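Protein-disulfide isomerase (Novosphingobium aromaticivorans, PDB 3GMF) probably catalyses thiol-disulfide exchange or isomerisation as a DsbA-like protein of the thioredoxin fold. Local coordinates at residues L17-F22 with P170-D175; V23-P28 with P62-V67; E54-V59 with A154-E159. All blocks are in the same frame, centred on the assembly; numbering follows the deposited sequence. Where two conformers were deposited one is given.

Contact 1 of 3, residues L17-F22 with P170-D175; sequences LRLVEF and PSFMID
In the central sheet of this thioredoxin fold, Leu17-Phe22 pairs antiparallel with Ser171-Ile174, the strand that follows the cis-proline loop characteristic of the family; here the cis residue is Pro170. Val20 and Met173 form one hydrogen-bonded pair, with Val20 N to Met173 O at 2.9 Å, and Phe22 and Ser171 form the next, with Phe22 N to Ser171 O at 2.8 Å; the reciprocal bonds, Met173 N to Val20 O and Ser171 N to Phe22 O, are also made. Beyond the last bridge a side chain continues the pairing: Asp175 OD1 accepts from Arg18 N at 3.1 Å, the N-H pointing almost straight at it (176°), while OD2 of the same carboxylate is held by Arg195.

The side chains alternate between two faces. Beside Val20, the Phe22 ring presents its edge to Met173, whose CG lies in the ring plane 3.4 Å from Phe22 CE2; the sulfur also sits at the edge, 5.3 Å from the ring centroid, a Met-aromatic contact. With CG anti to its carbonyl carbon (chi1 -62°), the Phe22 ring leans back along its own strand, and Val20 CG1 packs over one of its faces. Replacing this phenylalanine by alanine would probably leave Met173 CG and Val20 CG1 without their shared neighbour and set the methionine end free to turn. On the other face, Glu21 CG meets the edge of the Phe172 ring, 3.8 Å from CE1, with carboxylate and ring planes 77° apart. Leu19 CD1 lies against Ile174 CG1 at 4.0 Å.

Helix 185-196 packs on the Leu17, Leu19 and Phe172 face, helix 28-46 reaches Glu21 and Pro170, and strand 51-57 borders the other edge of strand 17-23.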
loop_
_atom_site.group_PDB
_atom_site.type_symbol
_atom_site.label_atom_id
_atom_site.label_comp_id
_atom_site.label_asym_id
_atom_site.label_seq_id
_atom_site.Cartn_x
_atom_site.Cartn_y
_atom_site.Cartn_z
ATOM N N LEU A 17 2.715 7.884 -19.874
ATOM C CA LEU A 17 1.890 6.817 -19.297
ATOM C C LEU A 17 1.928 6.919 -17.775
ATOM O O LEU A 17 2.969 6.718 -17.147
ATOM C CB LEU A 17 2.309 5.411 -19.770
ATOM C CG LEU A 17 1.294 4.253 -19.606
ATOM C CD1 LEU A 17 1.778 3.004 -20.315
ATOM C CD2 LEU A 17 0.992 3.879 -18.155
ATOM N N ARG A 18 0.775 7.197 -17.187
ATOM C CA ARG A 18 0.672 7.230 -15.739
ATOM C C ARG A 18 -0.184 6.050 -15.278
ATOM O O ARG A 18 -1.391 6.016 -15.551
ATOM C CB ARG A 18 0.039 8.547 -15.300
ATOM C CG ARG A 18 -0.174 8.703 -13.792
ATOM C CD ARG A 18 1.134 8.840 -13.032
ATOM N NE ARG A 18 1.811 10.115 -13.307
ATOM C CZ ARG A 18 1.627 11.246 -12.624
ATOM N NH1 ARG A 18 0.781 11.294 -11.603
ATOM N NH2 ARG A 18 2.309 12.339 -12.958
ATOM N N LEU A 19 0.455 5.102 -14.591
ATOM C CA LEU A 19 -0.232 3.933 -14.040
ATOM C C LEU A 19 -0.538 4.238 -12.574
ATOM O O LEU A 19 0.377 4.448 -11.778
ATOM C CB LEU A 19 0.676 2.695 -14.106
ATOM C CG LEU A 19 0.147 1.437 -13.396
ATOM C CD1 LEU A 19 -1.191 0.932 -14.023
ATOM C CD2 LEU A 19 1.194 0.334 -13.341
ATOM N N VAL A 20 -1.819 4.234 -12.226
ATOM C CA VAL A 20 -2.235 4.374 -10.826
ATOM C C VAL A 20 -2.587 2.995 -10.292
ATOM O O VAL A 20 -3.346 2.279 -10.934
ATOM C CB VAL A 20 -3.466 5.258 -10.700
ATOM C CG1 VAL A 20 -3.979 5.273 -9.256
ATOM C CG2 VAL A 20 -3.116 6.681 -11.151
ATOM N N GLU A 21 -2.070 2.657 -9.110
ATOM C CA GLU A 21 -2.298 1.339 -8.475
ATOM C C GLU A 21 -3.003 1.609 -7.158
ATOM O O GLU A 21 -2.499 2.404 -6.370
ATOM C CB GLU A 21 -0.966 0.648 -8.147
ATOM C CG GLU A 21 -0.013 0.431 -9.342
ATOM C CD GLU A 21 1.250 -0.359 -8.959
ATOM O OE1 GLU A 21 1.556 -0.469 -7.758
ATOM O OE2 GLU A 21 1.919 -0.885 -9.868
ATOM N N PHE A 22 -4.187 1.009 -6.954
ATOM C CA PHE A 22 -4.889 1.081 -5.674
ATOM C C PHE A 22 -4.588 -0.229 -5.003
ATOM O O PHE A 22 -5.020 -1.292 -5.479
ATOM C CB PHE A 22 -6.405 1.219 -5.875
ATOM C CG PHE A 22 -6.814 2.468 -6.612
ATOM C CD1 PHE A 22 -7.058 3.654 -5.925
ATOM C CD2 PHE A 22 -6.987 2.447 -7.991
ATOM C CE1 PHE A 22 -7.459 4.817 -6.614
ATOM C CE2 PHE A 22 -7.404 3.595 -8.670
ATOM C CZ PHE A 22 -7.614 4.784 -7.981
ATOM N N PRO A 170 -5.597 -5.740 -6.107
ATOM C CA PRO A 170 -5.233 -4.394 -6.557
ATOM C C PRO A 170 -6.181 -3.985 -7.675
ATOM O O PRO A 170 -6.756 -4.858 -8.346
ATOM C CB PRO A 170 -3.815 -4.587 -7.137
ATOM C CG PRO A 170 -3.813 -5.991 -7.611
ATOM C CD PRO A 170 -4.611 -6.740 -6.563
ATOM N N SER A 171 -6.363 -2.684 -7.846
ATOM C CA SER A 171 -7.051 -2.165 -9.024
ATOM C C SER A 171 -6.167 -1.103 -9.658
ATOM O O SER A 171 -5.262 -0.569 -9.006
ATOM C CB SER A 171 -8.425 -1.592 -8.653
ATOM O OG SER A 171 -9.321 -2.617 -8.240
ATOM N N PHE A 172 -6.443 -0.773 -10.923
ATOM C CA PHE A 172 -5.532 0.063 -11.697
ATOM C C PHE A 172 -6.279 1.063 -12.548
ATOM O O PHE A 172 -7.366 0.773 -13.020
ATOM C CB PHE A 172 -4.659 -0.828 -12.601
ATOM C CG PHE A 172 -3.944 -1.910 -11.852
ATOM C CD1 PHE A 172 -2.822 -1.596 -11.083
ATOM C CD2 PHE A 172 -4.408 -3.226 -11.886
ATOM C CE1 PHE A 172 -2.181 -2.581 -10.355
ATOM C CE2 PHE A 172 -3.742 -4.244 -11.164
ATOM C CZ PHE A 172 -2.633 -3.914 -10.427
ATOM N N MET A 173 -5.678 2.238 -12.735
ATOM C CA MET A 173 -6.109 3.148 -13.806
ATOM C C MET A 173 -4.945 3.496 -14.720
ATOM O O MET A 173 -3.795 3.618 -14.275
ATOM C CB MET A 173 -6.751 4.477 -13.319
ATOM C CG MET A 173 -7.386 4.570 -11.933
ATOM S SD MET A 173 -8.215 6.223 -11.830
ATOM C CE MET A 173 -9.658 5.919 -12.813
ATOM N N ILE A 174 -5.234 3.644 -16.011
ATOM C CA ILE A 174 -4.222 4.164 -16.933
ATOM C C ILE A 174 -4.805 5.411 -17.570
ATOM O O ILE A 174 -5.934 5.393 -18.083
ATOM C CB ILE A 174 -3.760 3.145 -18.001
ATOM C CG1 ILE A 174 -3.057 1.942 -17.365
ATOM C CG2 ILE A 174 -2.798 3.812 -18.973
ATOM C CD1 ILE A 174 -2.673 0.862 -18.346
ATOM N N ASP A 175 -4.055 6.508 -17.456
ATOM C CA ASP A 175 -4.435 7.796 -18.020
ATOM C C ASP A 175 -5.909 8.133 -17.717
ATOM O O ASP A 175 -6.671 8.487 -18.613
ATOM C CB ASP A 175 -4.110 7.832 -19.534
ATOM C CG ASP A 175 -2.637 7.479 -19.844
ATOM O OD1 ASP A 175 -1.761 7.642 -18.957
ATOM O OD2 ASP A 175 -2.349 7.051 -20.989
#

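Contact 2 of 3, residues V23-P28 with P62-V67; sequences VSYTCP and PIDMTV
Where Tyr25 comes closest to Asp64, their CA atoms are 5.2 Å apart, and a type I turn from Ser24 to Cys27 lies beside the first turn of helix 62-73. The turn leads from the strand into the helix whose start carries the CxxC pattern of a thioredoxin-type active site, with Cys27 at the N-cap, so the contact adjoins the probable redox site.

Asp64 holds the turn with both carboxylate oxygens. Its CG stands anti to the backbone N (chi1 -159°), which carries the carboxylate to Ser24 and Tyr25. OD2 accepts from Ser24 OG at 2.6 Å and OD1 from Tyr25 N at 2.9 Å, each donor standing well out of the carboxylate plane. Arg60 N gives OD2 a second donor, and this buried acid is thus satisfied at both oxygens. A water lies within bonding distance of OD1 and of Val23 O. Thr26 turns its methyl CG2 onto Ile63 CG2, 3.8 Å away, while its OG1 bonds to Asp61.

Tyr25 OH reaches His83 and Thr71. Nearer the backbone, Val67 CG1 lies over one face of the Tyr25 ring, a CH-pi contact 3.6 Å from the centroid and 20° off the normal.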
loop_
_atom_site.group_PDB
_atom_site.type_symbol
_atom_site.label_atom_id
_atom_site.label_comp_id
_atom_site.label_asym_id
_atom_site.label_seq_id
_atom_site.Cartn_x
_atom_site.Cartn_y
_atom_site.Cartn_z
ATOM N N VAL A 23 -3.823 -0.181 -3.917
ATOM C CA VAL A 23 -3.326 -1.426 -3.301
ATOM C C VAL A 23 -3.515 -1.393 -1.783
ATOM O O VAL A 23 -3.598 -0.327 -1.175
ATOM C CB VAL A 23 -1.835 -1.732 -3.641
ATOM C CG1 VAL A 23 -1.638 -1.885 -5.188
ATOM C CG2 VAL A 23 -0.906 -0.650 -3.059
ATOM N N SER A 24 -3.528 -2.586 -1.188
ATOM C CA SER A 24 -3.802 -2.735 0.235
ATOM C C SER A 24 -2.783 -3.686 0.841
ATOM O O SER A 24 -2.530 -4.739 0.259
ATOM C CB SER A 24 -5.192 -3.329 0.409
ATOM O OG SER A 24 -5.353 -3.887 1.712
ATOM N N TYR A 25 -2.235 -3.328 2.009
ATOM C CA TYR A 25 -1.177 -4.165 2.662
ATOM C C TYR A 25 -1.653 -5.519 3.163
ATOM O O TYR A 25 -0.835 -6.412 3.397
ATOM C CB TYR A 25 -0.470 -3.410 3.797
ATOM C CG TYR A 25 0.290 -2.202 3.303
ATOM C CD1 TYR A 25 1.459 -2.366 2.541
ATOM C CD2 TYR A 25 -0.147 -0.902 3.583
ATOM C CE1 TYR A 25 2.166 -1.273 2.064
ATOM C CE2 TYR A 25 0.574 0.235 3.095
ATOM C CZ TYR A 25 1.727 0.021 2.339
ATOM O OH TYR A 25 2.426 1.106 1.862
ATOM N N THR A 26 -2.964 -5.666 3.354
ATOM C CA THR A 26 -3.516 -6.926 3.906
ATOM C C THR A 26 -4.092 -7.844 2.832
ATOM O O THR A 26 -4.688 -8.886 3.138
ATOM C CB THR A 26 -4.579 -6.660 4.983
ATOM O OG1 THR A 26 -5.619 -5.810 4.444
ATOM C CG2 THR A 26 -3.938 -6.014 6.209
ATOM N N CYS A 27 -3.932 -7.445 1.570
ATOM C CA CYS A 27 -4.518 -8.174 0.441
ATOM C C CYS A 27 -3.491 -9.131 -0.168
ATOM O O CYS A 27 -2.398 -8.712 -0.564
ATOM C CB CYS A 27 -5.017 -7.161 -0.614
ATOM S SG CYS A 27 -5.478 -7.900 -2.196
ATOM N N PRO A 28 -3.835 -10.427 -0.266
ATOM C CA PRO A 28 -2.885 -11.405 -0.804
ATOM C C PRO A 28 -2.618 -11.182 -2.293
ATOM O O PRO A 28 -1.516 -11.475 -2.785
ATOM C CB PRO A 28 -3.618 -12.736 -0.586
ATOM C CG PRO A 28 -5.082 -12.367 -0.625
ATOM C CD PRO A 28 -5.131 -11.045 0.089
ATOM N N PRO A 62 -8.155 -1.901 9.775
ATOM C CA PRO A 62 -7.230 -1.210 10.669
ATOM C C PRO A 62 -5.808 -1.803 10.682
ATOM O O PRO A 62 -4.889 -1.116 11.109
ATOM C CB PRO A 62 -7.893 -1.345 12.057
ATOM C CG PRO A 62 -9.286 -1.776 11.776
ATOM C CD PRO A 62 -9.235 -2.578 10.516
ATOM N N ILE A 63 -5.655 -3.063 10.266
ATOM C CA ILE A 63 -4.302 -3.666 10.156
ATOM C C ILE A 63 -3.530 -3.009 8.993
ATOM O O ILE A 63 -2.385 -2.547 9.147
ATOM C CB ILE A 63 -4.385 -5.178 9.977
ATOM C CG1 ILE A 63 -5.082 -5.801 11.188
ATOM C CG2 ILE A 63 -2.962 -5.820 9.910
ATOM C CD1 ILE A 63 -5.626 -7.185 10.873
ATOM N N ASP A 64 -4.191 -2.966 7.843
ATOM C CA ASP A 64 -3.777 -2.163 6.669
ATOM C C ASP A 64 -3.431 -0.720 7.068
ATOM O O ASP A 64 -2.357 -0.212 6.724
ATOM C CB ASP A 64 -4.943 -2.171 5.671
ATOM C CG ASP A 64 -4.523 -1.834 4.243
ATOM O OD1 ASP A 64 -3.329 -1.554 3.971
ATOM O OD2 ASP A 64 -5.430 -1.856 3.377
ATOM N N MET A 65 -4.343 -0.081 7.809
ATOM C CA MET A 65 -4.133 1.300 8.286
ATOM C C MET A 65 -2.830 1.411 9.078
ATOM O O MET A 65 -2.084 2.369 8.907
ATOM C CB MET A 65 -5.308 1.798 9.147
ATOM C CG MET A 65 -5.138 3.283 9.558
ATOM S SD MET A 65 -5.010 4.536 8.204
ATOM C CE MET A 65 -6.777 4.774 7.965
ATOM N N THR A 66 -2.590 0.440 9.967
ATOM C CA THR A 66 -1.383 0.454 10.813
ATOM C C THR A 66 -0.118 0.394 9.949
ATOM O O THR A 66 0.815 1.167 10.150
ATOM C CB THR A 66 -1.417 -0.705 11.835
ATOM O OG1 THR A 66 -2.612 -0.621 12.622
ATOM C CG2 THR A 66 -0.173 -0.669 12.778
ATOM N N VAL A 67 -0.100 -0.518 8.976
ATOM C CA VAL A 67 1.030 -0.583 8.032
ATOM C C VAL A 67 1.191 0.715 7.215
ATOM O O VAL A 67 2.307 1.229 7.047
ATOM C CB VAL A 67 0.897 -1.782 7.106
ATOM C CG1 VAL A 67 2.064 -1.803 6.150
ATOM C CG2 VAL A 67 0.874 -3.057 7.939
HETATM O O HOH W 1 -3.314 0.302 1.923
#

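Contact 3 of 3, residues E54-V59 with A154-E159; sequences EVRNFV and AAETDE
Hydrogen bonding joins the loop just after strand 51-57 to helix 147-164 through Thr157, whose OG1 accepts from Val59 N at 3.0 Å along a nearly straight N-H (168°). The same hydroxyl bonds to Leu153 O one turn back in its own helix, so it links the loop to the helix backbone. Beside it, Glu156 brings OE1 within 2.6 Å of Asn57 O. Two oxygens so close suggest that the carboxyl group is protonated here; its chain, bent beyond CG, turns the acid end onto the Asn57 carbonyl.

Charge pairing centres on Arg56. In one of its two conformers, its extended chain carries the guanidinium to Glu54, two residues earlier on the strand, which it grips side-on: NE at 3.0 Å and NH2 at 3.2 Å both reach the single atom Glu54 OE2, from one face of that carboxylate. In the same conformer the remaining nitrogen, NH1, makes a long salt bridge of 3.7 Å to Glu159 OE1, the two flat groups being turned 59° to each other. Glu54 OE1 pairs with Arg18, which widens the network across the sheet.

Apolar packing falls to the threonine methyl. Thr157 CG2 sits over one face of the Phe58 ring, a CH-pi contact 4.3 Å from the centroid and offset toward the rim.

A helix of the thioredoxin-type fold here packs across the end of a sheet strand: the axes of segments 54-57 and 154-159 cross at 109° and come within 8.9 Å. Further along the helix, Ala160 and Ile161 also meet Phe58; His7 of strand 7-10 touches Arg56 and Glu156, while helix 76-88 packs against Val55 and Asn57.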
loop_
_atom_site.group_PDB
_atom_site.type_symbol
_atom_site.label_atom_id
_atom_site.label_comp_id
_atom_site.label_asym_id
_atom_site.label_seq_id
_atom_site.Cartn_x
_atom_site.Cartn_y
_atom_site.Cartn_z
ATOM N N GLU A 54 1.958 5.633 -9.862
ATOM C CA GLU A 54 1.415 6.321 -8.720
ATOM C C GLU A 54 0.769 5.285 -7.806
ATOM O O GLU A 54 -0.256 4.701 -8.153
ATOM C CB GLU A 54 0.374 7.332 -9.156
ATOM C CG GLU A 54 -0.183 8.162 -8.034
ATOM C CD GLU A 54 -1.106 9.241 -8.564
ATOM O OE1 GLU A 54 -0.897 9.707 -9.708
ATOM O OE2 GLU A 54 -2.031 9.621 -7.841
ATOM N N VAL A 55 1.381 5.044 -6.660
ATOM C CA VAL A 55 0.869 4.056 -5.712
ATOM C C VAL A 55 -0.061 4.765 -4.762
ATOM O O VAL A 55 0.311 5.756 -4.137
ATOM C CB VAL A 55 2.019 3.357 -4.961
ATOM C CG1 VAL A 55 1.492 2.485 -3.816
ATOM C CG2 VAL A 55 2.826 2.529 -5.945
ATOM N N ARG A 56 -1.292 4.280 -4.710
ATOM C CA ARG A 56 -2.234 4.803 -3.739
ATOM C C ARG A 56 -2.558 3.747 -2.698
ATOM O O ARG A 56 -2.852 2.579 -3.012
ATOM C CB ARG A 56 -3.496 5.341 -4.395
ATOM C CG ARG A 56 -3.251 6.496 -5.360
ATOM C CD ARG A 56 -4.554 6.871 -6.006
ATOM N NE ARG A 56 -4.387 7.875 -7.049
ATOM C CZ ARG A 56 -5.392 8.500 -7.647
ATOM N NH1 ARG A 56 -6.649 8.250 -7.292
ATOM N NH2 ARG A 56 -5.137 9.384 -8.592
ATOM N N ASN A 57 -2.460 4.168 -1.439
ATOM C CA ASN A 57 -2.797 3.290 -0.324
ATOM C C ASN A 57 -4.306 3.237 -0.181
ATOM O O ASN A 57 -4.946 4.170 0.317
ATOM C CB ASN A 57 -2.146 3.766 0.971
ATOM C CG ASN A 57 -0.641 3.785 0.886
ATOM O OD1 ASN A 57 -0.011 4.840 0.981
ATOM N ND2 ASN A 57 -0.056 2.628 0.709
ATOM N N PHE A 58 -4.871 2.130 -0.636
ATOM C CA PHE A 58 -6.303 1.913 -0.524
ATOM C C PHE A 58 -6.486 1.128 0.773
ATOM O O PHE A 58 -6.309 -0.096 0.800
ATOM C CB PHE A 58 -6.796 1.109 -1.717
ATOM C CG PHE A 58 -8.283 0.954 -1.764
ATOM C CD1 PHE A 58 -9.084 1.992 -2.211
ATOM C CD2 PHE A 58 -8.883 -0.239 -1.342
ATOM C CE1 PHE A 58 -10.472 1.850 -2.245
ATOM C CE2 PHE A 58 -10.269 -0.405 -1.380
ATOM C CZ PHE A 58 -11.061 0.636 -1.833
ATOM N N VAL A 59 -6.862 1.839 1.842
ATOM C CA VAL A 59 -6.824 1.233 3.179
ATOM C C VAL A 59 -8.147 0.543 3.500
ATOM O O VAL A 59 -9.185 1.210 3.562
ATOM C CB VAL A 59 -6.521 2.306 4.238
ATOM C CG1 VAL A 59 -6.587 1.683 5.637
ATOM C CG2 VAL A 59 -5.138 2.955 3.988
ATOM N N ALA A 154 -7.604 7.766 5.337
ATOM C CA ALA A 154 -9.026 7.408 5.235
ATOM C C ALA A 154 -9.746 8.249 4.155
ATOM O O ALA A 154 -10.514 7.728 3.346
ATOM C CB ALA A 154 -9.714 7.569 6.586
ATOM N N ALA A 155 -9.432 9.540 4.110
ATOM C CA ALA A 155 -10.066 10.444 3.132
ATOM C C ALA A 155 -9.647 10.087 1.699
ATOM O O ALA A 155 -10.462 10.099 0.763
ATOM C CB ALA A 155 -9.726 11.915 3.465
ATOM N N GLU A 156 -8.370 9.780 1.534
ATOM C CA GLU A 156 -7.830 9.361 0.240
ATOM C C GLU A 156 -8.518 8.060 -0.232
ATOM O O GLU A 156 -8.866 7.897 -1.409
ATOM C CB GLU A 156 -6.307 9.204 0.398
ATOM C CG GLU A 156 -5.589 8.723 -0.826
ATOM C CD GLU A 156 -5.383 7.233 -0.767
ATOM O OE1 GLU A 156 -4.944 6.722 0.298
ATOM O OE2 GLU A 156 -5.673 6.578 -1.783
ATOM N N THR A 157 -8.715 7.138 0.701
ATOM C CA THR A 157 -9.368 5.869 0.427
ATOM C C THR A 157 -10.830 6.121 0.043
ATOM O O THR A 157 -11.354 5.521 -0.920
ATOM C CB THR A 157 -9.281 4.931 1.664
ATOM O OG1 THR A 157 -7.896 4.637 1.902
ATOM C CG2 THR A 157 -10.060 3.614 1.426
ATOM N N ASP A 158 -11.477 7.018 0.781
ATOM C CA ASP A 158 -12.877 7.352 0.501
ATOM C C ASP A 158 -12.989 7.957 -0.915
ATOM O O ASP A 158 -13.982 7.688 -1.603
ATOM C CB ASP A 158 -13.424 8.338 1.535
ATOM C CG ASP A 158 -13.690 7.697 2.904
ATOM O OD1 ASP A 158 -13.669 6.439 3.033
ATOM O OD2 ASP A 158 -13.915 8.481 3.852
ATOM N N GLU A 159 -11.994 8.745 -1.332
ATOM C CA GLU A 159 -11.958 9.339 -2.709
ATOM C C GLU A 159 -11.949 8.253 -3.779
ATOM O O GLU A 159 -12.665 8.350 -4.785
ATOM C CB GLU A 159 -10.748 10.274 -2.893
ATOM C CG GLU A 159 -10.773 11.145 -4.191
ATOM C CD GLU A 159 -10.147 10.503 -5.440
ATOM O OE1 GLU A 159 -9.561 9.402 -5.366
ATOM O OE2 GLU A 159 -10.245 11.118 -6.527
#

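How the contacts relate
Contacts 1 and 3 share one thioredoxin-type sheet, and contact 2 lies where its strands 17-23 and 51-57 run out into a turn and a helix. These two strands are parallel neighbours, the first serving contact 1 and the second contact 3. The centres of contacts 1 and 2 lie about 18 Å apart, those of contacts 1 and 3 about 13 Å, and those of contacts 2 and 3 about 11 Å. Along the chain contact 1 spans the other two, whose segments alternate, and helix 147-164 precedes strand 171-174. Pro170 CB touches Val23 CG1 at 4.0 Å, bringing the cis-proline loop beside the strand end that leads to the probable redox site.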